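Side-chain contacts in Acarbose/maltose binding protein GacH (Streptomyces glaucescens, PDB 3K01), which acts as a solute receptor of an ABC transporter, binding acarbose and an acarbose homolog and probably maltose: residues A[105-109]-A[110-114]; A[334-338]-A[339-343]; A[389-393]-A[394-398]; A[222-225]-A[226-230]; A[63-67]-A[68-72]. All coordinates share one frame; numbering follows the deposited sequence.

In the fold
Contact 2 is the buried one of the five. The others are partly buried, each with a solvent-exposed part. Contacts 3 and 4 touch, with centres about 12 Å apart: P393 of helix 393-407 packs on Y222 and R223 of helix 216-230, and A397 on Y222. Contact 1 lies on the opposite side of the chain's centre from both. Contacts 1 and 2 are loops, and hydroxyl groups bond to backbone carbonyls in each. Contacts 3 and 5 are helix starts; S392 caps the first with its side chain, while in the second the carbonyl of P66 takes a backbone N-H. Contact 4 combines helical backbone bonds, two of them weak, with one apolar pair and a water bridge.

Contact 1 (A[105-109]-A[110-114]); sequences APLDG and TPALD
The backbone from L107 to T110 reverses in a type II beta turn, with D108 and G109 at its corners. G109 has a positive phi (68°), as is usual for the third residue of this turn. The closing bond from T110 N to L107 O is weak: it spans 3.1 Å, and the N-H is bent to 129°. The T110 side chain adds a second bond to the same acceptor. Its OG1 donates to L107 O at 2.7 Å, tilted a little out of the carbonyl plane. The hydroxyl sits between the backbone N and the carbonyl carbon (chi1 78°), and from there it reaches back over the turn. OG1 also accepts from A112 N, 3.1 Å away, which makes an ST turn. The beta turn thus runs straight into the ST turn, and T110 is shared by both. They shape the loop between helix 92-100 and helix 121-125. Apolar groups gather on the L107 side. L107 and L113 cross at about a right angle, with L107 CB 3.9 Å from L113 CD2. The other L113 methyl, CD1, lies 3.4 Å from L107 O, so this leucine lies against the carbonyl that T110 grips. A112 adds its methyl, with CB 4.1 Å from L107 CD2. Y313 of helix 309-320 packs on L107, T110 and A112. D108 also touches L113 CD1, and its carboxylate bonds to strand 132-148, where OD2 accepts from the backbone N of T133.

Contact 2 (A[334-338]-A[339-343]); sequences LLPTR and TSVYE
The chain turns at R338 into residues 339-343, which have helical backbone angles, and R338 O accepts from V341 N at 3.1 Å. That N-H comes in from above the carbonyl plane, not along a lone pair. The main side-chain contact is Y342 on P336. They approach from opposite directions, and the proline lies over one face of the tyrosine ring. P336 CG is 3.9 Å from the ring centroid and 20° off the normal, a CH-pi contact. P336 CD reaches the phenol end, 3.5 Å from Y342 CZ. There Y342 OH donates to P336 O at 2.7 Å, in the carbonyl plane and on a lone pair. V341 touches both neighbours, one with each branch. CG1, anti to the backbone N (chi1 176°), lies 3.7 Å from P336 CG, while CG2 lies 3.7 Å from R338 CB. The R338 chain extends away to a salt bridge with D118 and a bond to S320 O. K357 makes a cation-pi contact with the Y342 ring. The tyrosine is pinned twice by one residue: the proline ring lies against its face and probably helps to fix its rotation, and the carbonyl anchors its hydroxyl.

Contact 3 (A[389-393]-A[394-398]); sequences GETSP and DEAAA
D394 follows S392 and P393 in the opening turn of helix 393-407. Its CG is anti to the backbone N (chi1 -176°), which carries the carboxylate clear of residues 389-393. E395 comes next and makes most of the polar links. Its backbone N donates to S392 OG across 3.3 Å, a weak but fairly straight bond. S392 is the N-cap, and this is its capping bond. In a full capping box the side chain of E395 would return a bond to S392 N. Here a water does this: it accepts from S392 N at 2.9 Å and donates to E395 OE1 at 2.6 Å. A second water also donates to E395 OE1, at 3.0 Å, and is 2.8 Å from T391 OG1. OE1 is thus gripped by two waters that tie it to the loop. A396 N makes the first regular helical bond, donating to S392 O at 2.8 Å, almost in line with the carbonyl. The T391 methyl covers this spot, with CG2 3.5 Å from A396 N. A397 N continues the pattern with a bond to P393 O at 2.9 Å, and A398 N with one to D394 O. Before the cap, G389 ends helix 376-387 in a Schellman motif, so residues 389-392 link the two helices. A396 packs back on Q382 and V386 of helix 376-387. P393, D394 and A397 face helix 216-230, meeting Y222, R223 and V219.

Contact 4 (A[222-225]-A[226-230]); sequences YRVI and KDLVD
V224 and L228, with the buried I225, form the better packed side of this stretch of helix 216-230. The V224 and L228 side chains, one turn apart, lie side by side and point the same way, with V224 CG1 4.0 Å from L228 CD1. The close approach is to the backbone: L228 CG is 3.4 Å from V224 O. That carbonyl accepts from L228 N at 2.9 Å, and R223 O takes D227 N at the same distance. The flanking helical bonds are looser. K226 N to Y222 O and V229 N to I225 O are both weak, each at 3.4 Å. The more open side is polar. A water donates both to V224 O and to D227 OD2, the latter at 2.6 Å. It bridges a carbonyl that is already bonded within the helix. D227 CG is anti to the backbone N (chi1 173°), which turns the carboxylate to this water; OD2 also forms a salt bridge with K167. K226 bends at its second torsion (52°) and reaches outward and on to D230. Its NZ makes a long salt bridge of 3.8 Å to D230 OD1, while its stronger partner is the backbone O of L387. The apolar ridge faces inward, where Y195 of helix 193-198 touches V224, I225 and L228. Helix 163-177 meets V224 and L228 through V163 and L166, and helix 376-387 packs on Y222, I225 and K226.

Contact 5 (A[63-67]-A[68-72]); sequences VNVPF and GEANA
The F67 ring has the backbone N of G68 over one face, 3.2 Å from its CG. The ring is folded back over its own peptide, with CG between the backbone N and the carbonyl carbon (chi1 74°). A second flat group, the E69 carboxylate, lies against the P66 ring: E69 OE1 is 3.9 Å from P66 CG, and the two side chains cross obliquely. The backbone turns into a helix here. E69 N donates to P66 O at 2.8 Å, from above the carbonyl plane. A70 N reaches F67 O only weakly, at 3.4 Å. A water bridges the same corner: it donates to F67 O at 2.7 Å and accepts from N71 N. On the inner side V65 CG1 packs on the methyl of A70, 3.8 Å from its CB. W94 of helix 92-100 also touches A70, and N71 ND2 bonds to D97 there. This is the strand-to-helix corner of a beta-alpha-beta crossover, from strand 58-64 through helix 67-79 to strand 87-91. Both strands run parallel to strand 28-34, one along each edge of it. Strand 293-302 then lies antiparallel beside 87-91, as in type 2 periplasmic binding proteins.

Contact 1 (A[105-109]-A[110-114])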
# COMPACT_ATOMS: atom_id res chain seq x y z
N ALA A 105 11.16 -18.91 4.72
CA ALA A 105 11.23 -20.18 3.98
C ALA A 105 10.80 -19.98 2.54
O ALA A 105 9.79 -19.34 2.28
CB ALA A 105 10.30 -21.20 4.64
N PRO A 106 11.53 -20.55 1.58
CA PRO A 106 11.04 -20.44 0.20
C PRO A 106 9.84 -21.36 -0.01
O PRO A 106 9.80 -22.47 0.53
CB PRO A 106 12.24 -20.93 -0.63
CG PRO A 106 12.95 -21.89 0.29
CD PRO A 106 12.81 -21.28 1.67
N LEU A 107 8.88 -20.92 -0.82
CA LEU A 107 7.63 -21.62 -0.95
C LEU A 107 7.46 -22.29 -2.31
O LEU A 107 6.51 -23.04 -2.51
CB LEU A 107 6.46 -20.67 -0.68
CG LEU A 107 6.44 -20.01 0.70
CD1 LEU A 107 5.19 -19.13 0.85
CD2 LEU A 107 6.49 -21.02 1.84
N ASP A 108 8.36 -22.03 -3.26
CA ASP A 108 8.25 -22.72 -4.56
C ASP A 108 8.36 -24.20 -4.38
O ASP A 108 9.13 -24.69 -3.56
CB ASP A 108 9.31 -22.24 -5.53
CG ASP A 108 9.32 -20.75 -5.65
OD1 ASP A 108 8.44 -20.18 -6.36
OD2 ASP A 108 10.14 -20.16 -4.90
N GLY A 109 7.53 -24.93 -5.10
CA GLY A 109 7.55 -26.38 -5.02
C GLY A 109 7.08 -26.87 -3.66
O GLY A 109 7.48 -27.96 -3.23
N THR A 110 6.22 -26.10 -3.00
CA THR A 110 5.59 -26.52 -1.75
C THR A 110 4.10 -26.40 -1.86
O THR A 110 3.59 -25.66 -2.71
CB THR A 110 6.00 -25.70 -0.51
OG1 THR A 110 5.30 -24.45 -0.51
CG2 THR A 110 7.50 -25.49 -0.44
N PRO A 111 3.38 -27.13 -1.01
CA PRO A 111 1.91 -27.10 -1.02
C PRO A 111 1.37 -25.73 -0.60
O PRO A 111 0.16 -25.51 -0.66
CB PRO A 111 1.54 -28.15 0.03
CG PRO A 111 2.68 -29.11 0.01
CD PRO A 111 3.91 -28.28 -0.26
N ALA A 112 2.19 -24.77 -0.17
CA ALA A 112 1.67 -23.44 0.23
C ALA A 112 1.03 -22.66 -0.92
O ALA A 112 0.21 -21.82 -0.73
CB ALA A 112 2.78 -22.59 0.86
N LEU A 113 1.49 -22.91 -2.13
CA LEU A 113 1.17 -22.12 -3.28
C LEU A 113 -0.00 -22.68 -4.07
O LEU A 113 -0.37 -22.15 -5.01
CB LEU A 113 2.43 -21.93 -4.18
CG LEU A 113 3.67 -21.31 -3.53
CD1 LEU A 113 4.69 -21.03 -4.57
CD2 LEU A 113 3.30 -20.00 -2.78
N ASP A 114 -0.64 -23.68 -3.59
CA ASP A 114 -1.74 -24.33 -4.34
C ASP A 114 -2.85 -23.39 -4.90
O ASP A 114 -3.38 -23.70 -5.95
CB ASP A 114 -2.40 -25.45 -3.52
CG ASP A 114 -1.44 -26.60 -3.19
OD1 ASP A 114 -0.54 -26.88 -4.02
OD2 ASP A 114 -1.60 -27.21 -2.11

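Contact 2 (A[334-338]-A[339-343])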
# COMPACT_ATOMS: atom_id res chain seq x y z
N LEU A 334 -11.42 -5.15 4.25
CA LEU A 334 -10.08 -5.16 3.65
C LEU A 334 -10.17 -5.69 2.25
O LEU A 334 -11.00 -6.56 1.95
CB LEU A 334 -9.11 -5.97 4.49
CG LEU A 334 -8.86 -5.42 5.88
CD1 LEU A 334 -8.03 -6.39 6.71
CD2 LEU A 334 -8.21 -4.02 5.81
N LEU A 335 -9.30 -5.22 1.37
CA LEU A 335 -9.44 -5.52 -0.05
C LEU A 335 -8.71 -6.82 -0.41
O LEU A 335 -7.53 -6.96 -0.10
CB LEU A 335 -8.89 -4.36 -0.91
CG LEU A 335 -9.52 -3.00 -0.58
CD1 LEU A 335 -8.75 -1.89 -1.25
CD2 LEU A 335 -11.01 -2.96 -1.00
N PRO A 336 -9.42 -7.75 -1.07
CA PRO A 336 -8.77 -9.03 -1.39
C PRO A 336 -7.73 -8.95 -2.48
O PRO A 336 -7.71 -8.02 -3.29
CB PRO A 336 -9.92 -9.92 -1.84
CG PRO A 336 -11.10 -9.02 -2.08
CD PRO A 336 -10.83 -7.68 -1.53
N THR A 337 -6.87 -9.96 -2.53
CA THR A 337 -5.94 -10.05 -3.64
C THR A 337 -6.42 -11.00 -4.71
O THR A 337 -5.91 -10.97 -5.84
CB THR A 337 -4.57 -10.50 -3.19
OG1 THR A 337 -4.66 -11.84 -2.66
CG2 THR A 337 -4.04 -9.56 -2.14
N ARG A 338 -7.39 -11.85 -4.42
CA ARG A 338 -7.86 -12.85 -5.40
C ARG A 338 -8.91 -12.27 -6.33
O ARG A 338 -9.89 -11.78 -5.87
CB ARG A 338 -8.43 -14.05 -4.66
CG ARG A 338 -7.34 -14.96 -4.11
CD ARG A 338 -7.93 -16.17 -3.38
NE ARG A 338 -6.89 -17.09 -2.97
CZ ARG A 338 -6.38 -17.98 -3.77
NH1 ARG A 338 -6.99 -18.32 -4.87
NH2 ARG A 338 -5.30 -18.58 -3.44
N THR A 339 -8.69 -12.35 -7.62
CA THR A 339 -9.63 -11.76 -8.56
C THR A 339 -11.02 -12.38 -8.44
O THR A 339 -12.03 -11.68 -8.56
CB THR A 339 -9.10 -11.82 -10.01
OG1 THR A 339 -8.98 -13.19 -10.41
CG2 THR A 339 -7.74 -11.17 -10.12
N SER A 340 -11.07 -13.67 -8.14
CA SER A 340 -12.35 -14.38 -8.01
C SER A 340 -13.20 -13.81 -6.90
O SER A 340 -14.44 -13.80 -6.99
CB SER A 340 -12.13 -15.88 -7.76
OG SER A 340 -11.51 -16.14 -6.50
N VAL A 341 -12.55 -13.33 -5.83
CA VAL A 341 -13.30 -12.90 -4.66
C VAL A 341 -14.08 -11.61 -4.95
O VAL A 341 -15.16 -11.39 -4.41
CB VAL A 341 -12.36 -12.74 -3.45
CG1 VAL A 341 -13.07 -12.19 -2.23
CG2 VAL A 341 -11.75 -14.11 -3.11
N TYR A 342 -13.57 -10.78 -5.86
CA TYR A 342 -14.28 -9.56 -6.26
C TYR A 342 -15.59 -9.84 -6.98
O TYR A 342 -16.43 -8.95 -7.08
CB TYR A 342 -13.38 -8.67 -7.14
CG TYR A 342 -12.30 -7.97 -6.35
CD1 TYR A 342 -12.56 -6.77 -5.70
CD2 TYR A 342 -11.02 -8.52 -6.24
CE1 TYR A 342 -11.57 -6.13 -4.95
CE2 TYR A 342 -10.02 -7.88 -5.53
CZ TYR A 342 -10.30 -6.69 -4.88
OH TYR A 342 -9.34 -6.04 -4.15
N GLU A 343 -15.77 -11.06 -7.49
CA GLU A 343 -17.03 -11.44 -8.13
C GLU A 343 -18.10 -11.94 -7.17
O GLU A 343 -19.24 -12.15 -7.57
CB GLU A 343 -16.78 -12.48 -9.22
CG GLU A 343 -16.07 -11.92 -10.41
CD GLU A 343 -15.87 -12.94 -11.51
OE1 GLU A 343 -16.21 -14.13 -11.30
OE2 GLU A 343 -15.35 -12.55 -12.57

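Contact 3 (A[389-393]-A[394-398])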
# COMPACT_ATOMS: atom_id res chain seq x y z
N GLY A 389 10.96 25.52 -1.75
CA GLY A 389 11.61 26.43 -2.71
C GLY A 389 13.12 26.41 -2.65
O GLY A 389 13.77 27.10 -3.44
N GLU A 390 13.68 25.62 -1.75
CA GLU A 390 15.13 25.56 -1.57
C GLU A 390 15.85 24.88 -2.71
O GLU A 390 16.95 25.28 -3.08
CB GLU A 390 15.43 24.82 -0.28
CG GLU A 390 14.81 25.51 0.92
CD GLU A 390 14.72 24.61 2.11
OE1 GLU A 390 15.24 23.47 2.01
OE2 GLU A 390 14.12 25.04 3.14
N THR A 391 15.22 23.87 -3.29
CA THR A 391 15.90 22.97 -4.23
C THR A 391 15.07 22.86 -5.50
O THR A 391 13.85 22.64 -5.44
CB THR A 391 16.06 21.60 -3.58
OG1 THR A 391 16.81 21.77 -2.38
CG2 THR A 391 16.74 20.60 -4.51
N SER A 392 15.72 22.98 -6.66
CA SER A 392 15.04 22.82 -7.93
C SER A 392 14.73 21.34 -8.19
O SER A 392 15.41 20.46 -7.67
CB SER A 392 15.92 23.35 -9.06
OG SER A 392 17.09 22.54 -9.22
N PRO A 393 13.72 21.07 -9.01
CA PRO A 393 13.45 19.70 -9.43
C PRO A 393 14.66 18.92 -9.93
O PRO A 393 14.82 17.74 -9.58
CB PRO A 393 12.40 19.88 -10.53
CG PRO A 393 11.63 21.07 -10.05
CD PRO A 393 12.69 22.00 -9.51
N ASP A 394 15.53 19.52 -10.72
CA ASP A 394 16.64 18.75 -11.26
C ASP A 394 17.61 18.38 -10.14
O ASP A 394 18.09 17.25 -10.09
CB ASP A 394 17.38 19.55 -12.33
CG ASP A 394 18.49 18.73 -12.96
OD1 ASP A 394 18.16 17.92 -13.83
OD2 ASP A 394 19.65 18.88 -12.55
N GLU A 395 17.93 19.32 -9.25
CA GLU A 395 18.85 19.01 -8.16
C GLU A 395 18.20 18.01 -7.21
O GLU A 395 18.88 17.12 -6.69
CB GLU A 395 19.28 20.26 -7.39
CG GLU A 395 20.36 19.98 -6.35
CD GLU A 395 20.83 21.18 -5.58
OE1 GLU A 395 20.10 22.18 -5.52
OE2 GLU A 395 21.96 21.12 -5.03
N ALA A 396 16.89 18.14 -6.97
CA ALA A 396 16.18 17.17 -6.12
C ALA A 396 16.29 15.76 -6.69
O ALA A 396 16.56 14.81 -5.96
CB ALA A 396 14.71 17.55 -5.99
N ALA A 397 16.05 15.62 -7.98
CA ALA A 397 16.15 14.31 -8.62
C ALA A 397 17.57 13.76 -8.56
O ALA A 397 17.77 12.59 -8.20
CB ALA A 397 15.66 14.41 -10.05
N ALA A 398 18.56 14.61 -8.84
CA ALA A 398 19.97 14.21 -8.75
C ALA A 398 20.33 13.77 -7.34
O ALA A 398 21.02 12.74 -7.14
CB ALA A 398 20.86 15.37 -9.20
O HOH W 1 19.35 22.89 -2.72
O HOH W 2 18.52 23.59 -7.11

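Contact 4 (A[222-225]-A[226-230])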
# COMPACT_ATOMS: atom_id res chain seq x y z
N TYR A 222 9.11 15.97 -9.58
CA TYR A 222 9.34 17.04 -8.64
C TYR A 222 8.81 18.39 -9.16
O TYR A 222 8.31 19.21 -8.37
CB TYR A 222 10.83 17.13 -8.28
CG TYR A 222 11.33 16.05 -7.34
CD1 TYR A 222 10.90 15.99 -6.02
CD2 TYR A 222 12.26 15.09 -7.78
CE1 TYR A 222 11.40 15.03 -5.15
CE2 TYR A 222 12.75 14.13 -6.91
CZ TYR A 222 12.30 14.10 -5.61
OH TYR A 222 12.78 13.17 -4.69
N ARG A 223 8.92 18.63 -10.46
CA ARG A 223 8.38 19.86 -11.04
C ARG A 223 6.86 19.92 -10.90
O ARG A 223 6.31 20.97 -10.62
CB ARG A 223 8.79 19.99 -12.50
CG ARG A 223 8.49 21.35 -13.10
CD ARG A 223 9.06 21.49 -14.50
NE ARG A 223 10.51 21.43 -14.49
CZ ARG A 223 11.25 20.52 -15.11
NH1 ARG A 223 10.69 19.55 -15.83
NH2 ARG A 223 12.57 20.60 -15.02
N VAL A 224 6.18 18.80 -11.12
CA VAL A 224 4.71 18.77 -11.04
C VAL A 224 4.22 19.17 -9.66
O VAL A 224 3.28 19.97 -9.54
CB VAL A 224 4.18 17.35 -11.40
CG1 VAL A 224 2.71 17.14 -10.94
CG2 VAL A 224 4.31 17.09 -12.88
N ILE A 225 4.84 18.65 -8.61
CA ILE A 225 4.32 18.95 -7.29
C ILE A 225 4.51 20.43 -6.96
O ILE A 225 3.63 21.06 -6.37
CB ILE A 225 4.90 18.03 -6.17
CG1 ILE A 225 6.41 18.25 -5.92
CG2 ILE A 225 4.55 16.56 -6.46
CD1 ILE A 225 6.93 17.46 -4.73
N LYS A 226 5.65 21.00 -7.35
CA LYS A 226 5.86 22.43 -7.10
C LYS A 226 4.92 23.29 -7.93
O LYS A 226 4.41 24.31 -7.44
CB LYS A 226 7.31 22.78 -7.40
CG LYS A 226 7.74 24.21 -6.98
CD LYS A 226 7.41 24.52 -5.54
CE LYS A 226 8.14 25.76 -5.05
NZ LYS A 226 7.61 26.25 -3.72
N ASP A 227 4.67 22.90 -9.16
CA ASP A 227 3.74 23.63 -10.01
C ASP A 227 2.32 23.58 -9.43
O ASP A 227 1.59 24.58 -9.50
CB ASP A 227 3.72 23.08 -11.45
CG ASP A 227 2.62 23.72 -12.30
OD1 ASP A 227 2.75 24.90 -12.65
OD2 ASP A 227 1.66 23.02 -12.60
N LEU A 228 1.91 22.45 -8.88
CA LEU A 228 0.56 22.38 -8.32
C LEU A 228 0.37 23.39 -7.20
O LEU A 228 -0.67 24.05 -7.09
CB LEU A 228 0.29 20.96 -7.85
CG LEU A 228 -0.09 20.01 -8.98
CD1 LEU A 228 -0.13 18.58 -8.50
CD2 LEU A 228 -1.47 20.34 -9.57
N VAL A 229 1.39 23.57 -6.40
CA VAL A 229 1.31 24.54 -5.30
C VAL A 229 1.50 25.97 -5.81
O VAL A 229 0.71 26.87 -5.48
CB VAL A 229 2.29 24.18 -4.16
CG1 VAL A 229 2.21 25.18 -3.05
CG2 VAL A 229 2.00 22.76 -3.60
N ASP A 230 2.48 26.19 -6.68
CA ASP A 230 2.74 27.55 -7.19
C ASP A 230 1.52 28.10 -7.90
O ASP A 230 1.22 29.29 -7.79
CB ASP A 230 3.86 27.54 -8.22
CG ASP A 230 5.22 27.48 -7.62
OD1 ASP A 230 5.39 27.68 -6.40
OD2 ASP A 230 6.15 27.24 -8.44
O HOH W 3 1.60 20.44 -12.03

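Contact 5 (A[63-67]-A[68-72])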
# COMPACT_ATOMS: atom_id res chain seq x y z
N VAL A 63 -1.15 -14.71 17.88
CA VAL A 63 -0.59 -13.61 18.64
C VAL A 63 -0.77 -12.32 17.85
O VAL A 63 -0.40 -12.27 16.66
CB VAL A 63 0.90 -13.82 18.90
CG1 VAL A 63 1.47 -12.69 19.74
CG2 VAL A 63 1.15 -15.18 19.59
N ASN A 64 -1.32 -11.28 18.46
CA ASN A 64 -1.41 -9.99 17.79
C ASN A 64 -0.20 -9.15 18.19
O ASN A 64 0.12 -9.03 19.37
CB ASN A 64 -2.70 -9.26 18.15
CG ASN A 64 -2.85 -7.98 17.39
OD1 ASN A 64 -2.41 -6.92 17.86
ND2 ASN A 64 -3.40 -8.06 16.19
N VAL A 65 0.48 -8.61 17.19
CA VAL A 65 1.66 -7.77 17.41
C VAL A 65 1.36 -6.43 16.73
O VAL A 65 1.05 -6.39 15.54
CB VAL A 65 2.93 -8.38 16.78
CG1 VAL A 65 4.14 -7.52 17.10
CG2 VAL A 65 3.14 -9.84 17.24
N PRO A 66 1.43 -5.31 17.49
CA PRO A 66 1.18 -4.00 16.89
C PRO A 66 2.00 -3.82 15.61
O PRO A 66 3.20 -4.11 15.62
CB PRO A 66 1.64 -3.02 17.97
CG PRO A 66 1.47 -3.77 19.25
CD PRO A 66 1.76 -5.22 18.92
N PHE A 67 1.38 -3.33 14.54
CA PHE A 67 2.05 -3.35 13.24
C PHE A 67 3.39 -2.61 13.30
O PHE A 67 4.35 -3.03 12.65
CB PHE A 67 1.17 -2.84 12.09
CG PHE A 67 0.98 -1.35 12.09
CD1 PHE A 67 -0.05 -0.76 12.83
CD2 PHE A 67 1.84 -0.53 11.36
CE1 PHE A 67 -0.22 0.63 12.84
CE2 PHE A 67 1.67 0.86 11.37
CZ PHE A 67 0.64 1.44 12.11
N GLY A 68 3.45 -1.52 14.06
CA GLY A 68 4.66 -0.69 14.14
C GLY A 68 5.78 -1.30 14.96
O GLY A 68 6.88 -0.76 15.02
N GLU A 69 5.50 -2.44 15.60
CA GLU A 69 6.51 -3.16 16.39
C GLU A 69 6.93 -4.49 15.76
O GLU A 69 7.93 -5.10 16.15
CB GLU A 69 5.98 -3.46 17.79
CG GLU A 69 5.82 -2.19 18.61
CD GLU A 69 5.20 -2.42 19.96
OE1 GLU A 69 5.21 -3.58 20.44
OE2 GLU A 69 4.70 -1.44 20.55
N ALA A 70 6.15 -4.93 14.77
CA ALA A 70 6.24 -6.32 14.28
C ALA A 70 7.53 -6.61 13.51
O ALA A 70 8.11 -7.71 13.64
CB ALA A 70 5.00 -6.66 13.45
N ASN A 71 8.00 -5.66 12.71
CA ASN A 71 9.22 -5.88 11.92
C ASN A 71 10.41 -6.17 12.82
O ASN A 71 11.11 -7.17 12.65
CB ASN A 71 9.46 -4.70 10.97
CG ASN A 71 10.62 -4.92 10.02
OD1 ASN A 71 11.77 -4.98 10.44
ND2 ASN A 71 10.35 -5.02 8.73
N ALA A 72 10.63 -5.31 13.81
CA ALA A 72 11.73 -5.49 14.74
C ALA A 72 11.55 -6.73 15.61
O ALA A 72 12.50 -7.46 15.87
CB ALA A 72 11.92 -4.24 15.60
O HOH W 4 7.07 -2.84 12.39